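Local coordinates for protein 11R-lipoxygenase (PDB 3VF1) that acts as a calcium-dependent lipoxygenase, a non-heme iron dioxygenase that probably adds molecular oxygen to polyunsaturated fatty acids, at residues Pro122-Val127 against Asp647-Asp652; Gly136-Pro141 against Val414-Lys419; Lys326-Thr331 against Arg597-Thr602; Asn591-Met596 against Ala614-Lys619. All blocks are in the same frame, centred on the assembly; numbering follows the deposited sequence.

Contact 1. Residues Pro122-Val127 against Asp647-Asp652; sequences PCYRWV and DNLFGD
Tyr-124 lays one face of its ring against Asp-647. The CB of Asp-647 stands over the ring centre, 3.7 Å from the centroid of the Tyr-124 ring, a CH-pi contact. The carboxylate of Asp-647 stacks on the same ring, with the two planes only 7° apart. Backbone joins the packing too: Asp-647 CA comes to 3.4 Å from Tyr-124 CZ. Leu-649 fills the edge, where its CD2 meets Tyr-124 CD2 at 3.6 Å near the ring plane. The same methyl touches Pro-122 CB at 4.0 Å. Pro-122, partly exposed, also sets its CG 3.6 Å from Leu-649 O.

Tyr-124 lies on strand 116-124 of the PLAT beta-sandwich, in a G1 beta bulge that it forms with Arg-125 opposite Ile-101. Residues 647-652 belong to the lipoxygenase domain and lead into helix 653-676, so the ring sits at the interface of the two domains. Within that loop Asn-648 makes an Asx turn, its OD1 accepting from Phe-650 N.

The hydroxyl end is the looser side, held less directly. A water lies 2.9 Å from Tyr-124 OH and donates to Asn-648 O, bridging the two segments.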
loop_
_atom_site.group_PDB
_atom_site.type_symbol
_atom_site.label_atom_id
_atom_site.label_comp_id
_atom_site.label_asym_id
_atom_site.label_seq_id
_atom_site.Cartn_x
_atom_site.Cartn_y
_atom_site.Cartn_z
ATOM N N PRO A 122 -7.676 -8.164 24.513
ATOM C CA PRO A 122 -7.036 -7.292 23.522
ATOM C C PRO A 122 -8.056 -6.339 22.909
ATOM O O PRO A 122 -9.032 -6.795 22.314
ATOM C CB PRO A 122 -6.510 -8.276 22.467
ATOM C CG PRO A 122 -6.512 -9.616 23.134
ATOM C CD PRO A 122 -7.646 -9.577 24.100
ATOM N N CYS A 123 -7.833 -5.037 23.056
ATOM C CA CYS A 123 -8.827 -4.043 22.666
ATOM C C CYS A 123 -8.325 -3.135 21.542
ATOM O O CYS A 123 -8.671 -3.333 20.377
ATOM C CB CYS A 123 -9.231 -3.210 23.885
ATOM S SG CYS A 123 -10.489 -1.962 23.555
ATOM N N TYR A 124 -7.512 -2.144 21.896
ATOM C CA TYR A 124 -6.993 -1.188 20.921
ATOM C C TYR A 124 -8.129 -0.460 20.204
ATOM O O TYR A 124 -8.183 -0.418 18.975
ATOM C CB TYR A 124 -6.081 -1.901 19.923
ATOM C CG TYR A 124 -4.975 -2.671 20.604
ATOM C CD1 TYR A 124 -3.877 -2.013 21.137
ATOM C CD2 TYR A 124 -5.037 -4.050 20.732
ATOM C CE1 TYR A 124 -2.866 -2.706 21.770
ATOM C CE2 TYR A 124 -4.030 -4.755 21.363
ATOM C CZ TYR A 124 -2.947 -4.077 21.882
ATOM O OH TYR A 124 -1.938 -4.768 22.515
ATOM N N ARG A 125 -9.030 0.112 20.994
ATOM C CA ARG A 125 -10.164 0.863 20.474
ATOM C C ARG A 125 -10.448 2.055 21.377
ATOM O O ARG A 125 -10.051 2.069 22.542
ATOM C CB ARG A 125 -11.414 -0.017 20.429
ATOM C CG ARG A 125 -11.265 -1.321 19.664
ATOM C CD ARG A 125 -11.388 -1.120 18.166
ATOM N NE ARG A 125 -11.817 -2.346 17.494
ATOM C CZ ARG A 125 -13.085 -2.707 17.319
ATOM N NH1 ARG A 125 -14.077 -1.941 17.760
ATOM N NH2 ARG A 125 -13.367 -3.841 16.696
ATOM N N TRP A 126 -11.135 3.055 20.837
ATOM C CA TRP A 126 -11.686 4.125 21.658
ATOM C C TRP A 126 -13.034 3.654 22.190
ATOM O O TRP A 126 -13.809 3.042 21.457
ATOM C CB TRP A 126 -11.877 5.402 20.837
ATOM C CG TRP A 126 -10.619 5.951 20.234
ATOM C CD1 TRP A 126 -10.075 5.617 19.028
ATOM C CD2 TRP A 126 -9.755 6.945 20.801
ATOM N NE1 TRP A 126 -8.925 6.335 18.811
ATOM C CE2 TRP A 126 -8.706 7.158 19.884
ATOM C CE3 TRP A 126 -9.766 7.672 21.994
ATOM C CZ2 TRP A 126 -7.677 8.066 20.125
ATOM C CZ3 TRP A 126 -8.744 8.573 22.231
ATOM C CH2 TRP A 126 -7.714 8.762 21.302
ATOM N N VAL A 127 -13.313 3.928 23.461
ATOM C CA VAL A 127 -14.592 3.533 24.045
ATOM C C VAL A 127 -15.741 4.331 23.437
ATOM O O VAL A 127 -16.752 3.761 23.021
ATOM C CB VAL A 127 -14.613 3.702 25.583
ATOM C CG1 VAL A 127 -13.569 2.808 26.231
ATOM C CG2 VAL A 127 -14.401 5.158 25.980
ATOM N N ASP A 647 0.482 -4.560 18.804
ATOM C CA ASP A 647 -0.933 -4.454 19.144
ATOM C C ASP A 647 -1.655 -5.756 18.810
ATOM O O ASP A 647 -2.737 -5.747 18.224
ATOM C CB ASP A 647 -1.571 -3.289 18.388
ATOM C CG ASP A 647 -0.967 -1.950 18.765
ATOM O OD1 ASP A 647 0.129 -1.940 19.366
ATOM O OD2 ASP A 647 -1.585 -0.908 18.458
ATOM N N ASN A 648 -1.045 -6.873 19.196
ATOM C CA ASN A 648 -1.547 -8.197 18.846
ATOM C C ASN A 648 -2.922 -8.493 19.438
ATOM O O ASN A 648 -3.157 -8.288 20.629
ATOM C CB ASN A 648 -0.553 -9.266 19.301
ATOM C CG ASN A 648 -0.980 -10.656 18.903
ATOM O OD1 ASN A 648 -1.677 -10.843 17.906
ATOM N ND2 ASN A 648 -0.567 -11.646 19.681
ATOM N N LEU A 649 -3.822 -8.989 18.596
ATOM C CA LEU A 649 -5.175 -9.327 19.021
ATOM C C LEU A 649 -5.310 -10.814 19.345
ATOM O O LEU A 649 -6.299 -11.236 19.939
ATOM C CB LEU A 649 -6.177 -8.945 17.932
ATOM C CG LEU A 649 -6.223 -7.462 17.569
ATOM C CD1 LEU A 649 -7.191 -7.226 16.420
ATOM C CD2 LEU A 649 -6.610 -6.626 18.778
ATOM N N PHE A 650 -4.317 -11.606 18.953
ATOM C CA PHE A 650 -4.346 -13.043 19.206
ATOM C C PHE A 650 -4.028 -13.365 20.661
ATOM O O PHE A 650 -3.064 -12.846 21.224
ATOM C CB PHE A 650 -3.357 -13.772 18.295
ATOM C CG PHE A 650 -3.836 -13.931 16.881
ATOM C CD1 PHE A 650 -4.756 -14.910 16.558
ATOM C CD2 PHE A 650 -3.358 -13.109 15.874
ATOM C CE1 PHE A 650 -5.199 -15.064 15.259
ATOM C CE2 PHE A 650 -3.795 -13.259 14.575
ATOM C CZ PHE A 650 -4.718 -14.239 14.267
ATOM N N GLY A 651 -4.846 -14.222 21.261
ATOM C CA GLY A 651 -4.606 -14.694 22.612
ATOM C C GLY A 651 -4.083 -16.118 22.622
ATOM O O GLY A 651 -3.375 -16.522 23.545
ATOM N N ASP A 652 -4.430 -16.880 21.589
ATOM C CA ASP A 652 -4.032 -18.280 21.506
ATOM C C ASP A 652 -2.518 -18.413 21.386
ATOM O O ASP A 652 -1.895 -17.776 20.539
ATOM C CB ASP A 652 -4.709 -18.955 20.312
ATOM C CG ASP A 652 -6.216 -18.766 20.312
ATOM O OD1 ASP A 652 -6.907 -19.484 21.063
ATOM O OD2 ASP A 652 -6.707 -17.901 19.557
HETATM O O HOH W 1 -1.196 -7.563 22.226
#

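Contact 2. Residues Gly136-Pro141 against Val414-Lys419; sequences GKAILP and VHPVWK
Ile-139 N donates to Val-414 O over 2.9 Å, nearly straight at 164°, and joins the two backbones where segment 414-419 is about to enter helix 416-425. The CA of Ala-138 leans on the same carbonyl, 3.3 Å from Val-414 O in a CA-H...O contact. Val-414 turns CG2 anti to its own N, which sets that methyl 4.0 Å from Ile-139 CB.

Leu-140 reaches in with one methyl. Its CD2 packs 3.6 Å from Pro-416 CG and makes an off-centre CH-pi contact with the His-415 ring, coming to it obliquely. His-415 is the N-cap of the helix: ND1 accepts from Val-417 N at 3.1 Å, with the donor close to the ring plane. Segment 136-141 follows strand 130-134 of the PLAT sandwich on its way to helix 148-164, so this helix start is packed against the passage between domains. On its other ring nitrogen, NE2, His-415 bonds Asp-524 OD2. A leucine at His-415 would probably leave Val-417 N without its cap and Asp-524 without this partner.

Lys-419 stretches along Ala-138, with CE 3.8 Å from Ala-138 CB. Bent at its last torsion (-67°), the side chain brings NZ to Gly-136 O, a weak bond of 3.4 Å. NZ also bonds Leu-649 O and a water that lies 3.2 Å from Lys-137 O.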
loop_
_atom_site.group_PDB
_atom_site.type_symbol
_atom_site.label_atom_id
_atom_site.label_comp_id
_atom_site.label_asym_id
_atom_site.label_seq_id
_atom_site.Cartn_x
_atom_site.Cartn_y
_atom_site.Cartn_z
ATOM N N GLY A 136 -9.142 -12.928 24.476
ATOM C CA GLY A 136 -8.173 -13.164 23.415
ATOM C C GLY A 136 -8.507 -14.296 22.459
ATOM O O GLY A 136 -8.455 -14.119 21.241
ATOM N N LYS A 137 -8.842 -15.458 23.012
ATOM C CA LYS A 137 -9.133 -16.653 22.219
ATOM C C LYS A 137 -9.959 -16.334 20.971
ATOM O O LYS A 137 -11.001 -15.685 21.053
ATOM C CB LYS A 137 -9.880 -17.671 23.087
ATOM C CG LYS A 137 -9.903 -19.087 22.537
ATOM C CD LYS A 137 -10.803 -19.979 23.384
ATOM C CE LYS A 137 -10.776 -21.429 22.918
ATOM N NZ LYS A 137 -9.509 -22.124 23.290
ATOM N N ALA A 138 -9.487 -16.797 19.816
ATOM C CA ALA A 138 -10.211 -16.616 18.561
ATOM C C ALA A 138 -11.171 -17.780 18.352
ATOM O O ALA A 138 -10.816 -18.936 18.582
ATOM C CB ALA A 138 -9.240 -16.505 17.394
ATOM N N ILE A 139 -12.386 -17.473 17.909
ATOM C CA ILE A 139 -13.446 -18.473 17.829
ATOM C C ILE A 139 -14.255 -18.350 16.542
ATOM O O ILE A 139 -14.854 -17.310 16.270
ATOM C CB ILE A 139 -14.409 -18.342 19.024
ATOM C CG1 ILE A 139 -13.642 -18.471 20.341
ATOM C CG2 ILE A 139 -15.509 -19.391 18.941
ATOM C CD1 ILE A 139 -14.460 -18.115 21.561
ATOM N N LEU A 140 -14.273 -19.422 15.757
ATOM C CA LEU A 140 -15.094 -19.479 14.553
ATOM C C LEU A 140 -16.564 -19.611 14.933
ATOM O O LEU A 140 -16.887 -20.155 15.988
ATOM C CB LEU A 140 -14.674 -20.668 13.687
ATOM C CG LEU A 140 -13.246 -20.626 13.146
ATOM C CD1 LEU A 140 -12.862 -21.961 12.528
ATOM C CD2 LEU A 140 -13.109 -19.507 12.130
ATOM N N PRO A 141 -17.466 -19.117 14.072
ATOM C CA PRO A 141 -18.901 -19.219 14.361
ATOM C C PRO A 141 -19.376 -20.668 14.365
ATOM O O PRO A 141 -20.273 -21.022 15.127
ATOM C CB PRO A 141 -19.546 -18.443 13.210
ATOM C CG PRO A 141 -18.555 -18.507 12.104
ATOM C CD PRO A 141 -17.209 -18.496 12.761
ATOM N N VAL A 414 -13.802 -11.379 17.158
ATOM C CA VAL A 414 -13.407 -12.648 17.765
ATOM C C VAL A 414 -12.966 -13.653 16.697
ATOM O O VAL A 414 -12.416 -14.707 17.009
ATOM C CB VAL A 414 -14.560 -13.253 18.605
ATOM C CG1 VAL A 414 -15.675 -13.770 17.703
ATOM C CG2 VAL A 414 -14.040 -14.362 19.511
ATOM N N HIS A 415 -13.202 -13.311 15.435
ATOM C CA HIS A 415 -12.844 -14.175 14.316
ATOM C C HIS A 415 -11.335 -14.114 14.052
ATOM O O HIS A 415 -10.748 -13.031 14.048
ATOM C CB HIS A 415 -13.612 -13.736 13.070
ATOM C CG HIS A 415 -13.656 -14.768 11.987
ATOM N ND1 HIS A 415 -12.521 -15.302 11.418
ATOM C CD2 HIS A 415 -14.702 -15.354 11.356
ATOM C CE1 HIS A 415 -12.864 -16.177 10.491
ATOM N NE2 HIS A 415 -14.181 -16.228 10.432
ATOM N N PRO A 416 -10.701 -15.278 13.832
ATOM C CA PRO A 416 -9.245 -15.338 13.631
ATOM C C PRO A 416 -8.747 -14.550 12.417
ATOM O O PRO A 416 -7.666 -13.971 12.473
ATOM C CB PRO A 416 -8.976 -16.837 13.443
ATOM C CG PRO A 416 -10.291 -17.429 13.067
ATOM C CD PRO A 416 -11.310 -16.617 13.798
ATOM N N VAL A 417 -9.524 -14.538 11.338
ATOM C CA VAL A 417 -9.156 -13.804 10.132
ATOM C C VAL A 417 -9.189 -12.296 10.367
ATOM O O VAL A 417 -8.355 -11.564 9.835
ATOM C CB VAL A 417 -10.081 -14.160 8.953
ATOM C CG1 VAL A 417 -9.841 -13.224 7.777
ATOM C CG2 VAL A 417 -9.870 -15.606 8.540
ATOM N N TRP A 418 -10.150 -11.834 11.161
ATOM C CA TRP A 418 -10.203 -10.424 11.530
ATOM C C TRP A 418 -8.923 -10.024 12.252
ATOM O O TRP A 418 -8.358 -8.960 11.996
ATOM C CB TRP A 418 -11.405 -10.136 12.431
ATOM C CG TRP A 418 -11.267 -8.843 13.176
ATOM C CD1 TRP A 418 -10.638 -8.652 14.373
ATOM C CD2 TRP A 418 -11.753 -7.559 12.770
ATOM N NE1 TRP A 418 -10.708 -7.331 14.740
ATOM C CE2 TRP A 418 -11.386 -6.638 13.773
ATOM C CE3 TRP A 418 -12.464 -7.098 11.659
ATOM C CZ2 TRP A 418 -11.709 -5.285 13.697
ATOM C CZ3 TRP A 418 -12.782 -5.754 11.586
ATOM C CH2 TRP A 418 -12.406 -4.864 12.599
ATOM N N LYS A 419 -8.471 -10.882 13.160
ATOM C CA LYS A 419 -7.253 -10.631 13.919
ATOM C C LYS A 419 -6.041 -10.654 12.997
ATOM O O LYS A 419 -5.105 -9.872 13.162
ATOM C CB LYS A 419 -7.078 -11.686 15.012
ATOM C CG LYS A 419 -8.166 -11.684 16.073
ATOM C CD LYS A 419 -7.920 -12.779 17.097
ATOM C CE LYS A 419 -9.000 -12.809 18.168
ATOM N NZ LYS A 419 -8.982 -11.593 19.028
HETATM O O HOH W 2 -11.225 -12.476 20.788
#

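Contact 3. Residues Lys326-Thr331 against Arg597-Thr602; sequences KRYITT and RQPPPT
Tyr-328 lies flat against the start of a polyproline II-like run, Pro-599 to Pro-601. The two segments travel in roughly the same direction here, 32° apart. Both belong to the lipoxygenase domain, and this is a surface contact.

Arg-597 comes first and meets segment 326-331 through its backbone. Its CA touches Lys-326 O. Its carbonyl oxygen lies at the edge of the tyrosine ring, 3.3 Å from Tyr-328 CE1 and near the ring plane. Its guanidinium turns elsewhere, to a salt bridge with Asp-225 and a bond to Leu-616 O.

Gln-598 also contributes backbone: its C atom is 3.4 Å from Tyr-328 CD1, obliquely placed. Pro-599 then covers a face of the ring. Its N stands 3.5 Å above the plane of the Tyr-328 ring, over the centre. Its CD makes a CH-pi contact at 3.8 Å from the centroid of that ring, 17° off the normal. Tyr-328 and Pro-599 lie side by side and point the same way. An alanine in place of Tyr-328 is likely to strip Pro-599 of this flat cover and open a gap beside the Gln-598 backbone.

Pro-600 turns to Thr-330 and also touches Trp-378 of helix 369-410, as do Tyr-328 and Thr-330. With chi1 at 71°, Thr-330 holds its methyl CG2 anti to the carbonyl carbon; OG1 bonds Leu-351 O, while CG2 packs 3.7 Å from Pro-600 CG.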
loop_
_atom_site.group_PDB
_atom_site.type_symbol
_atom_site.label_atom_id
_atom_site.label_comp_id
_atom_site.label_asym_id
_atom_site.label_seq_id
_atom_site.Cartn_x
_atom_site.Cartn_y
_atom_site.Cartn_z
ATOM N N LYS A 326 0.052 23.711 -20.233
ATOM C CA LYS A 326 -0.116 22.648 -21.217
ATOM C C LYS A 326 0.948 21.576 -21.014
ATOM O O LYS A 326 2.141 21.876 -20.943
ATOM C CB LYS A 326 -0.024 23.207 -22.637
ATOM C CG LYS A 326 -1.086 24.239 -22.966
ATOM C CD LYS A 326 -1.106 24.559 -24.453
ATOM C CE LYS A 326 -2.195 25.564 -24.796
ATOM N NZ LYS A 326 -1.944 26.903 -24.190
ATOM N N ARG A 327 0.508 20.327 -20.922
ATOM C CA ARG A 327 1.418 19.211 -20.708
ATOM C C ARG A 327 1.221 18.160 -21.789
ATOM O O ARG A 327 0.170 18.101 -22.430
ATOM C CB ARG A 327 1.192 18.604 -19.324
ATOM C CG ARG A 327 1.303 19.619 -18.201
ATOM C CD ARG A 327 0.844 19.050 -16.874
ATOM N NE ARG A 327 0.731 20.090 -15.858
ATOM C CZ ARG A 327 0.239 19.898 -14.640
ATOM N NH1 ARG A 327 -0.194 18.700 -14.274
ATOM N NH2 ARG A 327 0.176 20.909 -13.787
ATOM N N TYR A 328 2.237 17.331 -21.990
ATOM C CA TYR A 328 2.211 16.352 -23.066
ATOM C C TYR A 328 2.683 14.986 -22.596
ATOM O O TYR A 328 3.402 14.867 -21.604
ATOM C CB TYR A 328 3.091 16.828 -24.222
ATOM C CG TYR A 328 2.708 18.188 -24.751
ATOM C CD1 TYR A 328 3.182 19.345 -24.148
ATOM C CD2 TYR A 328 1.869 18.317 -25.849
ATOM C CE1 TYR A 328 2.832 20.593 -24.626
ATOM C CE2 TYR A 328 1.515 19.561 -26.335
ATOM C CZ TYR A 328 1.999 20.695 -25.718
ATOM O OH TYR A 328 1.649 21.937 -26.195
ATOM N N ILE A 329 2.259 13.958 -23.321
ATOM C CA ILE A 329 2.712 12.599 -23.083
ATOM C C ILE A 329 2.538 11.822 -24.378
ATOM O O ILE A 329 1.725 12.187 -25.223
ATOM C CB ILE A 329 1.909 11.910 -21.957
ATOM C CG1 ILE A 329 2.720 10.770 -21.335
ATOM C CG2 ILE A 329 0.577 11.386 -22.486
ATOM C CD1 ILE A 329 3.975 11.220 -20.613
ATOM N N THR A 330 3.309 10.755 -24.534
ATOM C CA THR A 330 3.195 9.910 -25.710
ATOM C C THR A 330 2.715 8.528 -25.282
ATOM O O THR A 330 2.231 8.353 -24.165
ATOM C CB THR A 330 4.539 9.807 -26.459
ATOM O OG1 THR A 330 5.465 9.016 -25.701
ATOM C CG2 THR A 330 5.125 11.191 -26.692
ATOM N N THR A 331 2.837 7.556 -26.176
ATOM C CA THR A 331 2.390 6.199 -25.904
ATOM C C THR A 331 3.493 5.249 -26.347
ATOM O O THR A 331 3.300 4.431 -27.247
ATOM C CB THR A 331 1.091 5.895 -26.664
ATOM O OG1 THR A 331 1.327 5.987 -28.074
ATOM C CG2 THR A 331 0.005 6.884 -26.271
ATOM N N ARG A 597 6.436 19.819 -20.843
ATOM C CA ARG A 597 5.777 21.081 -21.156
ATOM C C ARG A 597 5.783 21.375 -22.651
ATOM O O ARG A 597 5.160 22.333 -23.105
ATOM C CB ARG A 597 6.456 22.225 -20.410
ATOM C CG ARG A 597 6.259 22.186 -18.909
ATOM C CD ARG A 597 6.950 23.364 -18.256
ATOM N NE ARG A 597 8.399 23.278 -18.401
ATOM C CZ ARG A 597 9.211 24.322 -18.544
ATOM N NH1 ARG A 597 8.730 25.558 -18.566
ATOM N NH2 ARG A 597 10.516 24.127 -18.666
ATOM N N GLN A 598 6.497 20.552 -23.410
ATOM C CA GLN A 598 6.540 20.695 -24.857
ATOM C C GLN A 598 6.247 19.353 -25.503
ATOM O O GLN A 598 6.521 18.309 -24.917
ATOM C CB GLN A 598 7.915 21.183 -25.307
ATOM C CG GLN A 598 8.303 22.548 -24.770
ATOM C CD GLN A 598 7.489 23.664 -25.391
ATOM O OE1 GLN A 598 6.859 23.483 -26.434
ATOM N NE2 GLN A 598 7.495 24.828 -24.753
ATOM N N PRO A 599 5.680 19.372 -26.716
ATOM C CA PRO A 599 5.461 18.111 -27.426
ATOM C C PRO A 599 6.789 17.452 -27.774
ATOM O O PRO A 599 7.814 18.130 -27.794
ATOM C CB PRO A 599 4.715 18.541 -28.694
ATOM C CG PRO A 599 5.050 19.985 -28.872
ATOM C CD PRO A 599 5.233 20.541 -27.495
ATOM N N PRO A 600 6.773 16.141 -28.044
ATOM C CA PRO A 600 8.009 15.428 -28.382
ATOM C C PRO A 600 8.582 15.910 -29.707
ATOM O O PRO A 600 7.889 16.601 -30.451
ATOM C CB PRO A 600 7.553 13.971 -28.493
ATOM C CG PRO A 600 6.108 14.055 -28.842
ATOM C CD PRO A 600 5.586 15.276 -28.141
ATOM N N PRO A 601 9.840 15.555 -29.999
ATOM C CA PRO A 601 10.457 15.943 -31.270
ATOM C C PRO A 601 9.839 15.196 -32.445
ATOM O O PRO A 601 9.386 14.063 -32.281
ATOM C CB PRO A 601 11.920 15.532 -31.084
ATOM C CG PRO A 601 11.876 14.419 -30.102
ATOM C CD PRO A 601 10.746 14.744 -29.167
ATOM N N THR A 602 9.815 15.829 -33.611
ATOM C CA THR A 602 9.283 15.198 -34.812
ATOM C C THR A 602 10.396 14.878 -35.807
ATOM O O THR A 602 10.177 14.161 -36.782
ATOM C CB THR A 602 8.241 16.098 -35.502
ATOM O OG1 THR A 602 8.804 17.396 -35.730
ATOM C CG2 THR A 602 6.992 16.231 -34.642
#

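Contact 4. Residues Asn591-Met596 against Ala614-Lys619; sequences NSPTLM and ASLANK
Met-596 and Leu-616 lie side by side with their ends pointing the same way. Their methyls meet at 3.9 Å, Met-596 CE against Leu-616 CD2. The methionine chain bends at its second torsion (-65°), which brings its sulfur alongside Ser-615. There Met-596 SD comes to 3.7 Å from Ser-615 CB. Lower on the same residue, Met-596 CA makes a CA-H...O contact with Ser-615 O at 3.3 Å.

Pro-593 crosses Leu-616 obliquely from another part of segment 591-596. Its CG is 4.1 Å from Leu-616 CD2, so that one methyl receives both a proline ring and a methionine. Leu-595 approaches further along. Its CG sits between the backbone N and the carbonyl carbon (chi1 63°), and from there CD1 reaches Ala-617 CA at 3.9 Å.

Segment 614-619 is leaving helix 609-615 and is about to enter helix 619-632, so the contact packs the turn between these helices against the loop that precedes helix 609-615. Helix 369-410 backs the methionine through Leu-377 and Trp-378. A water accepts from Ala-617 N at 3.0 Å. It also faces Leu-595 O, but that distance is too short to be trusted.

All the touching residues are buried, and their side chains meet through carbon and sulfur. Direct hydrogen bonds between the segments are lacking, so apolar packing carries the contact, with the CA-H...O approach as its backbone link.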
loop_
_atom_site.group_PDB
_atom_site.type_symbol
_atom_site.label_atom_id
_atom_site.label_comp_id
_atom_site.label_asym_id
_atom_site.label_seq_id
_atom_site.Cartn_x
_atom_site.Cartn_y
_atom_site.Cartn_z
ATOM N N ASN A 591 15.555 11.653 -13.664
ATOM C CA ASN A 591 15.583 10.194 -13.619
ATOM C C ASN A 591 14.210 9.595 -13.907
ATOM O O ASN A 591 14.103 8.446 -14.337
ATOM C CB ASN A 591 16.096 9.710 -12.260
ATOM C CG ASN A 591 16.205 8.197 -12.183
ATOM O OD1 ASN A 591 17.080 7.596 -12.809
ATOM N ND2 ASN A 591 15.323 7.576 -11.408
ATOM N N SER A 592 13.164 10.381 -13.673
ATOM C CA SER A 592 11.801 9.935 -13.927
ATOM C C SER A 592 10.857 11.134 -13.993
ATOM O O SER A 592 10.165 11.442 -13.022
ATOM C CB SER A 592 11.350 8.966 -12.834
ATOM O OG SER A 592 10.276 8.154 -13.279
ATOM N N PRO A 593 10.830 11.817 -15.149
ATOM C CA PRO A 593 10.011 13.018 -15.351
ATOM C C PRO A 593 8.528 12.764 -15.095
ATOM O O PRO A 593 8.017 11.705 -15.459
ATOM C CB PRO A 593 10.242 13.358 -16.828
ATOM C CG PRO A 593 11.529 12.702 -17.182
ATOM C CD PRO A 593 11.600 11.463 -16.353
ATOM N N THR A 594 7.852 13.727 -14.480
ATOM C CA THR A 594 6.431 13.594 -14.177
ATOM C C THR A 594 5.570 14.220 -15.265
ATOM O O THR A 594 4.436 13.800 -15.486
ATOM C CB THR A 594 6.079 14.247 -12.826
ATOM O OG1 THR A 594 6.417 15.640 -12.855
ATOM C CG2 THR A 594 6.834 13.568 -11.694
ATOM N N LEU A 595 6.111 15.228 -15.941
ATOM C CA LEU A 595 5.391 15.881 -17.026
ATOM C C LEU A 595 6.346 16.435 -18.076
ATOM O O LEU A 595 7.548 16.553 -17.838
ATOM C CB LEU A 595 4.508 17.007 -16.478
ATOM C CG LEU A 595 5.217 18.175 -15.783
ATOM C CD1 LEU A 595 5.822 19.150 -16.784
ATOM C CD2 LEU A 595 4.254 18.907 -14.858
ATOM N N MET A 596 5.797 16.764 -19.240
ATOM C CA MET A 596 6.540 17.459 -20.281
ATOM C C MET A 596 5.748 18.691 -20.700
ATOM O O MET A 596 4.535 18.621 -20.886
ATOM C CB MET A 596 6.775 16.544 -21.483
ATOM C CG MET A 596 7.771 15.420 -21.230
ATOM S SD MET A 596 9.440 16.018 -20.902
ATOM C CE MET A 596 10.366 14.488 -20.930
ATOM N N ALA A 614 13.550 22.816 -21.732
ATOM C CA ALA A 614 12.278 23.460 -22.045
ATOM C C ALA A 614 11.121 22.471 -21.955
ATOM O O ALA A 614 9.969 22.869 -21.764
ATOM C CB ALA A 614 12.331 24.091 -23.427
ATOM N N SER A 615 11.428 21.185 -22.098
ATOM C CA SER A 615 10.417 20.138 -21.984
ATOM C C SER A 615 10.212 19.731 -20.530
ATOM O O SER A 615 9.081 19.559 -20.079
ATOM C CB SER A 615 10.812 18.916 -22.813
ATOM O OG SER A 615 10.587 19.143 -24.192
ATOM N N LEU A 616 11.311 19.577 -19.802
ATOM C CA LEU A 616 11.243 19.143 -18.413
ATOM C C LEU A 616 10.496 20.160 -17.556
ATOM O O LEU A 616 10.372 21.329 -17.920
ATOM C CB LEU A 616 12.649 18.908 -17.854
ATOM C CG LEU A 616 13.443 17.783 -18.522
ATOM C CD1 LEU A 616 14.810 17.631 -17.871
ATOM C CD2 LEU A 616 12.676 16.469 -18.473
ATOM N N ALA A 617 9.994 19.694 -16.418
ATOM C CA ALA A 617 9.218 20.527 -15.509
ATOM C C ALA A 617 9.944 21.828 -15.190
ATOM O O ALA A 617 11.173 21.870 -15.148
ATOM C CB ALA A 617 8.930 19.761 -14.226
ATOM N N ASN A 618 9.177 22.891 -14.974
ATOM C CA ASN A 618 9.751 24.161 -14.550
ATOM C C ASN A 618 10.048 24.112 -13.055
ATOM O O ASN A 618 9.852 23.084 -12.414
ATOM C CB ASN A 618 8.818 25.328 -14.897
ATOM C CG ASN A 618 7.475 25.237 -14.200
ATOM O OD1 ASN A 618 7.385 24.821 -13.047
ATOM N ND2 ASN A 618 6.420 25.631 -14.902
ATOM N N LYS A 619 10.523 25.221 -12.499
ATOM C CA LYS A 619 10.976 25.233 -11.113
ATOM C C LYS A 619 9.847 24.958 -10.120
ATOM O O LYS A 619 9.984 24.103 -9.247
ATOM C CB LYS A 619 11.673 26.559 -10.793
ATOM C CG LYS A 619 12.919 26.792 -11.634
ATOM C CD LYS A 619 13.821 27.860 -11.042
ATOM C CE LYS A 619 15.083 28.031 -11.871
ATOM N NZ LYS A 619 16.020 29.017 -11.267
HETATM O O HOH W 3 9.563 16.761 -16.508
#

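The four contacts form two pairs at opposite sides of the chain's centre. Contacts 1 and 2 have centres 11 Å apart and share the PLAT interface. The lysine of contact 2 reaches into contact 1, its Lys-419 NZ 2.9 Å from Leu-649 O, and Ala-138 N lies 3.0 Å from Asp-652 OD2. In contact 1 the side chain of Cys-123 is about 11 Å from that of Asp-98, a predicted calcium ligand. Contacts 3 and 4 are also 11 Å apart, centre to centre, and join where Arg-597 N meets Ser-615 O at 2.8 Å. Both touch helix 369-410, which carries the iron ligands His-392 and His-397. The centres of contacts 2 and 3 are about 54 Å apart.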